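Local structure of cytochrome c552 (Thermochromatium tepidum, 5ZE8) at residues A[36-40]-A[118-122]; A[228-232]-A[241-245]; A[324-330]-A[394-400]. The protein is a penta-heme c-type cytochrome that probably carries electrons at low potential in a thermophilic purple sulfur photosynthetic bacterium. All coordinates share one frame; numbering follows the deposited sequence.

Contact 1. Residues A[36-40]-A[118-122]; sequences PIHRV and HPAYT
Arg39 and His118 meet over one side of the imidazole: the aliphatic CD of the arginine lies above one ring face, displaced toward its rim, while CD of Pro119 lies over the opposite face, likewise displaced toward the rim, so each face has a methylene beside it. The ring edge is used as well. The carbonyl O of Arg39 lies in the ring plane, 3.2 Å from His118 CE1, and on the same flat rim His118 ND1 accepts from the N-H of Ala120 at 2.9 Å with a nearly straight geometry of 167°. The imidazole reaches this place because CG of His118 stands trans to its own amide nitrogen (chi1 -169°), which swings the ring back over the first turn of the following helix. Beyond the ND1 edge of the ring, the methyl of Ala120 fits against the backbone of the turn opposite, with its CB 3.6 Å from His38 O; it also touches CA and CG of Arg39. Farther out, Arg39 and Tyr121 run side by side and point the same way, the guanidinium turned 79° against the phenol ring. Their ends do not bond to each other: NE of Arg39 and OH of Tyr121 are 4.0 Å apart and share Asp110, through a salt bridge and a hydrogen bond respectively. His38 NE2 binds the other carboxylate oxygen of Asp110, so this one side chain ties together both segments, and Pro36 CG lies over one face of the guanidinium. The arrangement is that of a histidine N-cap, His118 closing the amino end of the short helix 119-122 with its side chain, docked on a 3-10 turn that precedes helix 42-46 in this multiheme cytochrome.

Contact 2. Residues A[228-232]-A[241-245]; sequences CHDQR and CQTGK. With HEC (heme c), chain E.
His229 and Thr243 meet just behind a heme, where His229 O approaches Thr243 CB at 3.2 Å and a water connects their side chains. NE2 of His229 binds the iron at 2.1 Å, and His61 supplies the second protein ligand. Next to it, Cys228 SG is joined to CAC of the same heme by a thioether bond; together the two residues form the Cys-His end of a CXXCH motif. On the far edge of the imidazole, ND1 donates to the water at 2.8 Å, in the plane of the ring, and the water also bonds Thr243 OG1, itself paired with Thr314. Further out, backbone bonds join the two segments. Gly244 N, at the start of helix 243-250, donates to Asp230 O at 2.9 Å, on a carbonyl lone pair, and Arg232 and Cys241 form an antiparallel hydrogen-bonded pair, each N donating to the other's O. Extended Gln231 crosses Lys245, its OE1 3.3 Å from Lys245 CE, while its NE2 turns to Asp233. A hydrogen bond from ND1 should strengthen the imidazole as an electron donor to the iron and so would tend to stabilise the ferric state, consistent with a low heme potential.

Contact 3. Residues A[324-330]-A[394-400]; sequences KLTAYDA and GVALVRG
Tyr328 lies beside Leu397 and Arg399 of the partner strand, its ring running back along its own strand toward Thr326. CB sits 4.1 Å from Leu397 O, and chi1 of -61° places CG trans to the carbonyl carbon, so that the ring is laid along the sheet with one edge toward the partner strand. At that edge CD1 comes 3.9 Å from Leu397 O, while Leu397 CD2 touches CD1 from off the ring plane at 4.1 Å, the two side chains pointing the same way. One atom farther on, CE1 approaches Arg399 CB near the ring plane. CZ and OH then lie over the Thr326 methyl, with Tyr328 OH 3.5 Å from Thr326 CG2. The phenol passes the arginine obliquely, ring and guanidinium planes 80° apart; the extended arginine goes on to salt bridges with Glu432 and Glu401. In the backbone, Tyr328 N donates to Leu397 O, while Tyr328 O receives two donors, Ala396 N at 2.8 Å and Leu397 N at 3.2 Å. Two residues facing one in this way make a classic beta bulge, placed where strands 320-328 and 397-405 reach the turn regions at this end of the C-terminal antiparallel sheet; segments 324-328 and 397-400 run at 166°. Away from the bulge, Thr326 and Arg399 are bonded in both directions, and a water links Thr326 OG1 to Arg399 O. The other face of the sheet is apolar: Leu325 CD1 touches Val398 CG1 at 3.9 Å, and the methyl of Ala327 touches both Val395 and Val398. These groups pack on strands 383-391 and 297-306, through Ile390, Tyr388 and Val302 among others. Beyond the bulge, the methyls of Ala330 and Ala396 meet, CB to CB, at 3.9 Å.

In the fold
The three contacts follow one another along the chain without overlapping. Contact 1 and contact 2 both belong to the largely helical, heme-bearing part, their centres about 26 Å apart and their nearest atoms about 13 Å apart; contact 1 lies toward the periphery, contact 2 close to the middle of the chain. Contact 3 is in the C-terminal antiparallel sheet, with its centre about 39 Å from that of contact 2 and about 55 Å from that of contact 1, on the opposite side of the chain's centre. They share no helix or strand. The protein is elongated, and the hemes that probably carry its electrons gather mainly in one part, with the sheet extending from it.

Contact 1. Residues A[36-40]-A[118-122]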
# COMPACT_ATOMS: atom_id res chain seq x y z
N PRO A 36 26.18 -10.16 -8.63
CA PRO A 36 25.44 -10.62 -7.46
C PRO A 36 24.00 -10.63 -7.85
O PRO A 36 23.58 -9.83 -8.71
CB PRO A 36 25.69 -9.58 -6.42
CG PRO A 36 25.88 -8.32 -7.17
CD PRO A 36 26.49 -8.73 -8.50
N ILE A 37 23.30 -11.56 -7.22
CA ILE A 37 21.91 -11.80 -7.51
C ILE A 37 21.03 -10.56 -7.39
O ILE A 37 20.12 -10.37 -8.16
CB ILE A 37 21.41 -13.00 -6.68
CG1 ILE A 37 19.93 -13.31 -6.93
CG2 ILE A 37 21.47 -12.70 -5.21
CD1 ILE A 37 19.67 -13.63 -8.37
N HIS A 38 21.32 -9.69 -6.43
CA HIS A 38 20.45 -8.49 -6.24
C HIS A 38 20.58 -7.48 -7.32
O HIS A 38 19.80 -6.51 -7.36
CB HIS A 38 20.66 -7.84 -4.87
CG HIS A 38 21.95 -7.10 -4.69
ND1 HIS A 38 23.09 -7.74 -4.26
CD2 HIS A 38 22.28 -5.80 -4.82
CE1 HIS A 38 24.07 -6.86 -4.16
NE2 HIS A 38 23.60 -5.67 -4.50
N ARG A 39 21.58 -7.66 -8.23
CA ARG A 39 21.65 -6.74 -9.37
C ARG A 39 21.18 -7.39 -10.68
O ARG A 39 21.31 -6.78 -11.78
CB ARG A 39 23.10 -6.17 -9.51
CG ARG A 39 23.41 -4.93 -8.66
CD ARG A 39 24.74 -4.24 -9.09
NE ARG A 39 25.54 -3.98 -7.86
CZ ARG A 39 26.76 -4.43 -7.57
NH1 ARG A 39 27.53 -5.15 -8.43
NH2 ARG A 39 27.27 -4.09 -6.39
N VAL A 40 20.61 -8.58 -10.60
CA VAL A 40 19.98 -9.25 -11.75
C VAL A 40 18.63 -8.61 -12.10
O VAL A 40 17.71 -8.52 -11.24
CB VAL A 40 19.80 -10.75 -11.49
CG1 VAL A 40 18.99 -11.38 -12.64
CG2 VAL A 40 21.12 -11.42 -11.40
N HIS A 118 21.15 1.92 -12.86
CA HIS A 118 21.18 0.52 -13.08
C HIS A 118 19.77 -0.05 -12.99
O HIS A 118 19.03 0.49 -12.18
CB HIS A 118 22.13 -0.16 -12.11
CG HIS A 118 22.42 -1.57 -12.44
ND1 HIS A 118 21.58 -2.59 -12.10
CD2 HIS A 118 23.53 -2.17 -12.96
CE1 HIS A 118 22.10 -3.75 -12.48
NE2 HIS A 118 23.31 -3.51 -12.98
N PRO A 119 19.42 -1.07 -13.76
CA PRO A 119 18.06 -1.64 -13.63
C PRO A 119 17.75 -2.14 -12.23
O PRO A 119 16.55 -2.16 -11.87
CB PRO A 119 18.01 -2.79 -14.65
CG PRO A 119 19.21 -2.66 -15.51
CD PRO A 119 20.15 -1.72 -14.86
N ALA A 120 18.75 -2.60 -11.48
CA ALA A 120 18.46 -3.08 -10.13
C ALA A 120 17.84 -1.97 -9.32
O ALA A 120 17.09 -2.23 -8.34
CB ALA A 120 19.72 -3.52 -9.43
N TYR A 121 18.15 -0.71 -9.59
CA TYR A 121 17.66 0.42 -8.86
C TYR A 121 16.37 0.97 -9.50
O TYR A 121 15.40 1.32 -8.83
CB TYR A 121 18.77 1.53 -8.82
CG TYR A 121 20.15 1.02 -8.48
CD1 TYR A 121 20.36 -0.10 -7.66
CD2 TYR A 121 21.27 1.68 -8.97
CE1 TYR A 121 21.65 -0.55 -7.34
CE2 TYR A 121 22.54 1.22 -8.66
CZ TYR A 121 22.73 0.14 -7.88
OH TYR A 121 23.97 -0.34 -7.55
N THR A 122 16.33 1.03 -10.85
CA THR A 122 15.16 1.59 -11.49
C THR A 122 13.90 0.72 -11.32
O THR A 122 12.80 1.27 -11.33
CB THR A 122 15.31 1.92 -13.00
OG1 THR A 122 15.58 0.74 -13.71
CG2 THR A 122 16.52 2.84 -13.16

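Contact 2. Residues A[228-232]-A[241-245]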
# COMPACT_ATOMS: atom_id res chain seq x y z
N CYS A 228 8.84 -3.66 5.17
CA CYS A 228 8.39 -2.45 4.43
C CYS A 228 7.05 -1.98 4.79
O CYS A 228 6.76 -0.79 4.50
CB CYS A 228 8.44 -2.73 2.92
SG CYS A 228 10.12 -3.23 2.42
N HIS A 229 6.20 -2.84 5.34
CA HIS A 229 4.80 -2.49 5.60
C HIS A 229 4.37 -2.45 7.06
O HIS A 229 3.17 -2.10 7.31
CB HIS A 229 3.97 -3.52 4.86
CG HIS A 229 3.86 -3.21 3.38
ND1 HIS A 229 2.98 -2.25 2.91
CD2 HIS A 229 4.45 -3.79 2.30
CE1 HIS A 229 3.08 -2.26 1.57
NE2 HIS A 229 4.00 -3.15 1.20
N ASP A 230 5.24 -2.77 8.02
CA ASP A 230 4.79 -2.86 9.47
C ASP A 230 4.52 -1.46 9.98
O ASP A 230 3.37 -1.14 10.40
CB ASP A 230 5.81 -3.62 10.31
CG ASP A 230 5.52 -3.64 11.75
OD1 ASP A 230 4.48 -3.26 12.18
OD2 ASP A 230 6.46 -3.94 12.52
N GLN A 231 5.52 -0.59 9.88
CA GLN A 231 5.40 0.72 10.57
C GLN A 231 6.41 1.67 9.98
O GLN A 231 7.42 1.22 9.48
CB GLN A 231 5.58 0.56 12.09
CG GLN A 231 5.16 1.77 12.90
CD GLN A 231 4.90 1.55 14.40
OE1 GLN A 231 4.39 0.51 14.84
NE2 GLN A 231 5.21 2.58 15.18
N ARG A 232 6.06 2.96 9.95
CA ARG A 232 7.08 3.96 9.80
C ARG A 232 6.73 5.10 10.64
O ARG A 232 5.56 5.52 10.63
CB ARG A 232 7.17 4.37 8.31
CG ARG A 232 7.94 5.68 8.13
CD ARG A 232 8.22 6.06 6.70
NE ARG A 232 8.88 7.37 6.63
CZ ARG A 232 8.50 8.39 5.85
NH1 ARG A 232 9.21 9.50 5.90
NH2 ARG A 232 7.42 8.34 5.07
N CYS A 241 2.75 5.43 9.11
CA CYS A 241 2.16 4.16 8.51
C CYS A 241 2.16 3.13 9.62
O CYS A 241 3.13 3.02 10.37
CB CYS A 241 2.99 3.57 7.34
SG CYS A 241 2.91 1.71 7.23
N GLN A 242 1.09 2.35 9.77
CA GLN A 242 1.02 1.47 10.95
C GLN A 242 0.14 0.25 10.67
O GLN A 242 -0.55 -0.29 11.56
CB GLN A 242 0.54 2.25 12.16
CG GLN A 242 -0.83 2.91 11.97
CD GLN A 242 -1.03 4.19 12.80
OE1 GLN A 242 -0.85 4.18 14.01
NE2 GLN A 242 -1.46 5.28 12.15
N THR A 243 0.33 -0.24 9.47
CA THR A 243 -0.45 -1.43 8.99
C THR A 243 -0.18 -2.63 9.92
O THR A 243 -1.10 -3.39 10.25
CB THR A 243 -0.05 -1.82 7.56
OG1 THR A 243 -0.26 -0.75 6.69
CG2 THR A 243 -0.85 -3.06 7.03
N GLY A 244 1.04 -2.83 10.38
CA GLY A 244 1.27 -3.89 11.44
C GLY A 244 0.65 -3.77 12.80
O GLY A 244 0.15 -4.77 13.32
N LYS A 245 0.61 -2.57 13.40
CA LYS A 245 -0.05 -2.40 14.67
C LYS A 245 -1.50 -2.59 14.44
O LYS A 245 -2.20 -3.13 15.31
CB LYS A 245 0.25 -0.98 15.22
CG LYS A 245 -0.29 -0.61 16.62
CD LYS A 245 0.25 0.74 17.16
CE LYS A 245 1.67 1.05 16.68
NZ LYS A 245 2.26 2.24 17.34
FE HEC E . 4.47 -3.69 -0.78
CHA HEC E . 2.98 -0.94 -2.12
CHB HEC E . 1.44 -5.29 -0.66
CHC HEC E . 6.06 -6.55 0.23
CHD HEC E . 7.44 -1.95 -0.40
NA HEC E . 2.62 -3.20 -1.30
C1A HEC E . 2.16 -2.02 -1.85
C2A HEC E . 0.73 -2.06 -2.08
C3A HEC E . 0.34 -3.27 -1.60
C4A HEC E . 1.52 -4.01 -1.21
CMA HEC E . -1.07 -3.86 -1.61
CAA HEC E . -0.12 -0.95 -2.57
CBA HEC E . -0.21 -0.99 -4.09
CGA HEC E . -1.02 0.21 -4.60
O1A HEC E . -0.73 1.38 -4.30
O2A HEC E . -1.95 0.03 -5.44
NB HEC E . 3.83 -5.55 -0.29
C1B HEC E . 2.56 -6.01 -0.24
C2B HEC E . 2.56 -7.36 0.25
C3B HEC E . 3.83 -7.72 0.50
C4B HEC E . 4.66 -6.58 0.08
CMB HEC E . 1.29 -8.18 0.45
CAB HEC E . 4.38 -9.03 0.91
CBB HEC E . 3.91 -10.15 0.12
NC HEC E . 6.32 -4.16 -0.23
C1C HEC E . 6.80 -5.35 0.14
C2C HEC E . 8.25 -5.34 0.46
C3C HEC E . 8.61 -4.05 0.29
C4C HEC E . 7.44 -3.30 -0.13
CMC HEC E . 9.08 -6.53 0.93
CAC HEC E . 9.96 -3.37 0.52
CBC HEC E . 11.14 -4.01 0.10
ND HEC E . 5.04 -1.86 -1.16
C1D HEC E . 6.29 -1.29 -0.93
C2D HEC E . 6.32 0.09 -1.37
C3D HEC E . 5.11 0.38 -1.87
C4D HEC E . 4.31 -0.87 -1.75
CMD HEC E . 7.52 0.94 -1.22
CAD HEC E . 4.66 1.76 -2.42
CBD HEC E . 5.41 2.20 -3.63
CGD HEC E . 4.84 3.52 -4.15
O1D HEC E . 3.62 3.82 -4.08
O2D HEC E . 5.67 4.32 -4.68
O HOH W 1 1.62 -0.50 4.63
O HOH W 2 2.53 -0.53 13.10
O HOH W 3 4.41 3.25 17.83

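Contact 3. Residues A[324-330]-A[394-400]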
# COMPACT_ATOMS: atom_id res chain seq x y z
N LYS A 324 -20.40 10.90 0.74
CA LYS A 324 -21.38 11.90 0.31
C LYS A 324 -22.76 11.25 0.29
O LYS A 324 -22.94 10.29 -0.41
CB LYS A 324 -21.05 12.39 -1.05
CG LYS A 324 -19.77 13.14 -1.13
CD LYS A 324 -19.87 14.56 -0.55
CE LYS A 324 -20.64 15.55 -1.42
NZ LYS A 324 -20.06 15.73 -2.75
N LEU A 325 -23.69 11.83 0.99
CA LEU A 325 -25.06 11.37 1.04
C LEU A 325 -25.94 12.54 0.62
O LEU A 325 -25.87 13.63 1.17
CB LEU A 325 -25.50 10.90 2.42
CG LEU A 325 -26.85 10.23 2.66
CD1 LEU A 325 -26.84 8.91 1.87
CD2 LEU A 325 -27.11 10.00 4.14
N THR A 326 -26.78 12.26 -0.38
CA THR A 326 -27.48 13.37 -1.06
C THR A 326 -28.92 12.92 -1.29
O THR A 326 -29.16 11.84 -1.70
CB THR A 326 -26.83 13.75 -2.38
OG1 THR A 326 -25.40 13.99 -2.26
CG2 THR A 326 -27.45 15.01 -3.01
N ALA A 327 -29.89 13.85 -1.08
CA ALA A 327 -31.30 13.58 -1.35
C ALA A 327 -31.74 14.48 -2.48
O ALA A 327 -31.36 15.65 -2.56
CB ALA A 327 -32.16 13.84 -0.16
N TYR A 328 -32.46 13.89 -3.42
CA TYR A 328 -32.85 14.61 -4.67
C TYR A 328 -34.39 14.60 -4.82
O TYR A 328 -35.02 13.62 -4.39
CB TYR A 328 -32.31 13.90 -5.92
CG TYR A 328 -30.80 13.81 -5.94
CD1 TYR A 328 -30.15 12.73 -5.33
CD2 TYR A 328 -30.02 14.78 -6.56
CE1 TYR A 328 -28.75 12.66 -5.36
CE2 TYR A 328 -28.63 14.69 -6.61
CZ TYR A 328 -28.03 13.62 -6.00
OH TYR A 328 -26.64 13.57 -6.08
N ASP A 329 -34.93 15.66 -5.50
CA ASP A 329 -36.27 15.62 -5.93
C ASP A 329 -36.38 14.78 -7.20
O ASP A 329 -35.39 14.31 -7.82
CB ASP A 329 -36.90 17.06 -6.04
CG ASP A 329 -36.43 17.85 -7.22
OD1 ASP A 329 -35.91 17.33 -8.22
OD2 ASP A 329 -36.67 19.12 -7.15
N ALA A 330 -37.65 14.62 -7.71
CA ALA A 330 -37.88 13.80 -8.89
C ALA A 330 -37.42 14.40 -10.19
O ALA A 330 -37.50 13.74 -11.25
CB ALA A 330 -39.38 13.44 -8.93
N GLY A 394 -40.44 16.47 -0.77
CA GLY A 394 -40.04 16.37 -2.15
C GLY A 394 -39.01 15.32 -2.51
O GLY A 394 -38.64 15.17 -3.67
N VAL A 395 -38.54 14.61 -1.52
CA VAL A 395 -37.39 13.67 -1.77
C VAL A 395 -37.92 12.44 -2.49
O VAL A 395 -38.81 11.77 -1.94
CB VAL A 395 -36.68 13.25 -0.47
CG1 VAL A 395 -35.60 12.22 -0.77
CG2 VAL A 395 -36.08 14.47 0.26
N ALA A 396 -37.36 12.18 -3.67
CA ALA A 396 -37.63 11.04 -4.50
C ALA A 396 -36.49 10.01 -4.46
O ALA A 396 -36.73 8.83 -4.70
CB ALA A 396 -37.94 11.51 -5.91
N LEU A 397 -35.25 10.44 -4.14
CA LEU A 397 -34.09 9.53 -4.21
C LEU A 397 -33.11 9.93 -3.12
O LEU A 397 -32.86 11.11 -2.98
CB LEU A 397 -33.40 9.75 -5.51
CG LEU A 397 -32.15 8.93 -5.77
CD1 LEU A 397 -32.54 7.43 -5.70
CD2 LEU A 397 -31.61 9.29 -7.13
N VAL A 398 -32.54 8.96 -2.41
CA VAL A 398 -31.41 9.21 -1.48
C VAL A 398 -30.26 8.36 -2.05
O VAL A 398 -30.45 7.18 -2.37
CB VAL A 398 -31.75 8.81 -0.06
CG1 VAL A 398 -30.61 9.03 0.87
CG2 VAL A 398 -32.92 9.63 0.51
N ARG A 399 -29.06 8.96 -2.17
CA ARG A 399 -27.95 8.31 -2.88
C ARG A 399 -26.73 8.54 -2.00
O ARG A 399 -26.39 9.68 -1.66
CB ARG A 399 -27.77 8.83 -4.29
CG ARG A 399 -26.50 8.31 -4.97
CD ARG A 399 -26.62 8.64 -6.43
NE ARG A 399 -25.35 8.45 -7.09
CZ ARG A 399 -25.09 7.66 -8.10
NH1 ARG A 399 -26.01 6.86 -8.68
NH2 ARG A 399 -23.86 7.65 -8.56
N GLY A 400 -26.07 7.42 -1.68
CA GLY A 400 -24.80 7.46 -0.99
C GLY A 400 -23.66 7.09 -1.88
O GLY A 400 -23.77 6.13 -2.68
O HOH W 4 -24.23 11.57 -2.84